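Local coordinates for protein gamma-glutamyltranspeptidase (Ggt) (PDB 5BPK) that probably hydrolyses or transfers gamma-glutamyl groups, as expected of a gamma-glutamyltranspeptidase of the Ntn-hydrolase superfamily, at residues B[98-103]-B[162-167]. Numbering follows the deposited sequence.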
ATOM      1  N   ILE B  98      -8.401   0.240   1.772  1.00 11.73           N
ATOM      2  CA  ILE B  98      -9.177   1.380   2.240  1.00 10.24           C
ATOM      3  C   ILE B  98     -10.021   0.959   3.426  1.00  8.94           C
ATOM      4  O   ILE B  98     -10.066   1.649   4.460  1.00 10.58           O
ATOM      5  CB  ILE B  98     -10.083   1.945   1.133  1.00 10.44           C
ATOM      6  CG1 ILE B  98      -9.230   2.427  -0.042  1.00 13.28           C
ATOM      7  CG2 ILE B  98     -10.952   3.066   1.679  1.00 16.27           C
ATOM      8  CD1 ILE B  98     -10.013   2.688  -1.288  1.00 13.74           C
ATOM      9  N   THR B  99     -10.663  -0.199   3.299  1.00  9.57           N
ATOM     10  CA  THR B  99     -11.564  -0.650   4.350  1.00  9.32           C
ATOM     11  C   THR B  99     -10.793  -1.173   5.581  1.00  8.57           C
ATOM     12  O   THR B  99     -11.212  -0.955   6.724  1.00  9.83           O
ATOM     13  CB  THR B  99     -12.559  -1.697   3.804  1.00 11.24           C
ATOM     14  OG1 THR B  99     -11.849  -2.828   3.286  1.00 11.53           O
ATOM     15  CG2 THR B  99     -13.450  -1.078   2.698  1.00 11.65           C
ATOM     16  N   THR B 100      -9.644  -1.814   5.356  1.00  9.04           N
ATOM     17  CA  THR B 100      -8.801  -2.262   6.464  1.00  9.96           C
ATOM     18  C   THR B 100      -8.344  -1.073   7.315  1.00  8.86           C
ATOM     19  O   THR B 100      -8.489  -1.088   8.542  1.00 10.57           O
ATOM     20  CB  THR B 100      -7.576  -3.049   5.948  1.00 11.05           C
ATOM     21  OG1 THR B 100      -7.996  -4.366   5.553  1.00 11.83           O
ATOM     22  CG2 THR B 100      -6.493  -3.170   7.009  1.00 10.93           C
ATOM     23  N   VAL B 101      -7.838  -0.031   6.656  1.00  8.79           N
ATOM     24  CA  VAL B 101      -7.308   1.121   7.390  1.00  8.98           C
ATOM     25  C   VAL B 101      -8.439   1.857   8.149  1.00  9.25           C
ATOM     26  O   VAL B 101      -8.273   2.238   9.305  1.00 10.81           O
ATOM     27  CB  VAL B 101      -6.506   2.068   6.454  1.00  9.13           C
ATOM     28  CG1 VAL B 101      -6.146   3.362   7.161  1.00 12.30           C
ATOM     29  CG2 VAL B 101      -5.227   1.362   5.945  1.00 10.69           C
ATOM     30  N   LEU B 102      -9.584   2.032   7.485  1.00  9.98           N
ATOM     31  CA  LEU B 102     -10.785   2.617   8.098  1.00 12.59           C
ATOM     32  C   LEU B 102     -11.149   1.918   9.408  1.00 10.26           C
ATOM     33  O   LEU B 102     -11.441   2.559  10.415  1.00 10.47           O
ATOM     34  CB  LEU B 102     -11.961   2.508   7.096  1.00 13.63           C
ATOM     35  CG  LEU B 102     -13.422   2.853   7.398  1.00 19.26           C
ATOM     36  CD1 LEU B 102     -14.108   1.846   8.273  1.00 21.91           C
ATOM     37  CD2 LEU B 102     -13.511   4.241   7.975  1.00 25.18           C
ATOM     38  N   GLN B 103     -11.129   0.592   9.383  1.00  9.53           N
ATOM     39  CA  GLN B 103     -11.559  -0.194  10.523  1.00 10.99           C
ATOM     40  C   GLN B 103     -10.603  -0.038  11.703  1.00  9.47           C
ATOM     41  O   GLN B 103     -11.048   0.121  12.843  1.00 10.89           O
ATOM     42  CB  GLN B 103     -11.777  -1.662  10.112  1.00 11.49           C
ATOM     43  CG  GLN B 103     -13.065  -1.830   9.314  1.00 12.81           C
ATOM     44  CD  GLN B 103     -13.227  -3.187   8.674  1.00 10.58           C
ATOM     45  OE1 GLN B 103     -13.842  -4.096   9.264  1.00 11.19           O
ATOM     46  NE2 GLN B 103     -12.671  -3.351   7.462  1.00 11.85           N
ATOM     47  N   GLY B 162      -5.445  -7.948   4.809  1.00 12.78           N
ATOM     48  CA  GLY B 162      -4.552  -6.891   5.261  1.00 12.89           C
ATOM     49  C   GLY B 162      -3.361  -7.348   6.069  1.00 12.38           C
ATOM     50  O   GLY B 162      -3.261  -8.511   6.483  1.00 12.06           O
ATOM     51  N   ASP B 163      -2.472  -6.393   6.324  1.00 11.38           N
ATOM     52  CA  ASP B 163      -1.294  -6.612   7.165  1.00 10.52           C
ATOM     53  C   ASP B 163      -0.850  -5.244   7.683  1.00 11.77           C
ATOM     54  O   ASP B 163       0.015  -4.583   7.124  1.00 11.24           O
ATOM     55  CB  ASP B 163      -0.188  -7.328   6.387  1.00 10.97           C
ATOM     56  CG  ASP B 163       1.065  -7.559   7.220  1.00 11.31           C
ATOM     57  OD1 ASP B 163       1.018  -7.355   8.450  1.00 16.05           O
ATOM     58  OD2 ASP B 163       2.098  -7.924   6.635  1.00 13.63           O
ATOM     59  N   VAL B 164      -1.514  -4.815   8.741  1.00  9.94           N
ATOM     60  CA  VAL B 164      -1.336  -3.495   9.302  1.00 10.06           C
ATOM     61  C   VAL B 164      -0.161  -3.448  10.271  1.00 10.01           C
ATOM     62  O   VAL B 164      -0.054  -4.268  11.175  1.00 11.39           O
ATOM     63  CB  VAL B 164      -2.606  -3.053  10.049  1.00  8.84           C
ATOM     64  CG1 VAL B 164      -2.399  -1.674  10.725  1.00 10.91           C
ATOM     65  CG2 VAL B 164      -3.816  -3.038   9.107  1.00 11.12           C
ATOM     66  N   ASN B 165       0.725  -2.483  10.050  1.00  9.99           N
ATOM     67  CA  ASN B 165       1.739  -2.117  11.009  1.00  9.46           C
ATOM     68  C   ASN B 165       1.400  -0.704  11.441  1.00  9.50           C
ATOM     69  O   ASN B 165       1.368   0.209  10.613  1.00 10.81           O
ATOM     70  CB  ASN B 165       3.121  -2.237  10.381  1.00  9.94           C
ATOM     71  CG  ASN B 165       3.439  -3.659  10.022  1.00 10.36           C
ATOM     72  OD1 ASN B 165       3.440  -4.531  10.897  1.00 11.26           O
ATOM     73  ND2 ASN B 165       3.673  -3.923   8.736  1.00 13.08           N
ATOM     74  N   ALA B 166       1.097  -0.543  12.723  1.00  9.33           N
ATOM     75  CA  ALA B 166       0.537   0.696  13.224  1.00 10.14           C
ATOM     76  C   ALA B 166       1.172   1.132  14.547  1.00 10.29           C
ATOM     77  O   ALA B 166       1.647   0.302  15.333  1.00 11.87           O
ATOM     78  CB  ALA B 166      -0.972   0.568  13.361  1.00 12.47           C
ATOM     79  N   ILE B 167       1.177   2.444  14.764  1.00 11.25           N
ATOM     80  CA  ILE B 167       1.706   3.060  15.979  1.00 11.01           C
ATOM     81  C   ILE B 167       0.672   4.013  16.546  1.00 12.23           C
ATOM     82  O   ILE B 167       0.015   4.739  15.789  1.00 12.56           O
ATOM     83  CB  ILE B 167       3.011   3.855  15.715  1.00 11.29           C
ATOM     84  CG1 ILE B 167       4.114   2.948  15.184  1.00 12.68           C
ATOM     85  CG2 ILE B 167       3.471   4.579  16.978  1.00 13.86           C
ATOM     86  CD1 ILE B 167       5.313   3.708  14.568  1.00 13.79           C
TER
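T100 and V164 meet methyl to methyl where a helix of an Ntn-hydrolase fold packs against the segment leading into a central strand, and this one methyl pair carries most of the side-chain contact. T100 lies on helix 96-109, while 162-165 is the extended approach to strand 166-171, an inner strand of a four-stranded antiparallel sheet. The two side chains point in opposed directions as they pass, with CG2 of T100 against CG2 of V164 at 3.4 Å, closer than carbons usually pack. On the helix side, chi1 of -76° places OG1 beside the backbone N and leaves CG2 anti to that N; the hydroxyl is turned back along the helix, where OG1 makes a weak hydrogen bond to the carbonyl of R96. On the other side V164 extends CG2 from beside its own N, and that N is in turn tied to the carboxylate of D183.

The two backbones come nearest at T100 and G162, with their CA atoms 6.4 Å apart. The glycine's phi of 97° would jam a CB against the preceding carbonyl oxygen, and the absence of a side chain also leaves room for the threonine methyl. Further hydrophobic cover for V164 comes from V89 and V119; V101 rests on V89 as well, so strand 84-89 links both segments. One turn along the helix, Q103 folds back on the backbone, its NE2 2.9 Å from O of T99, above the carbonyl plane and on the face opposite Q103 N.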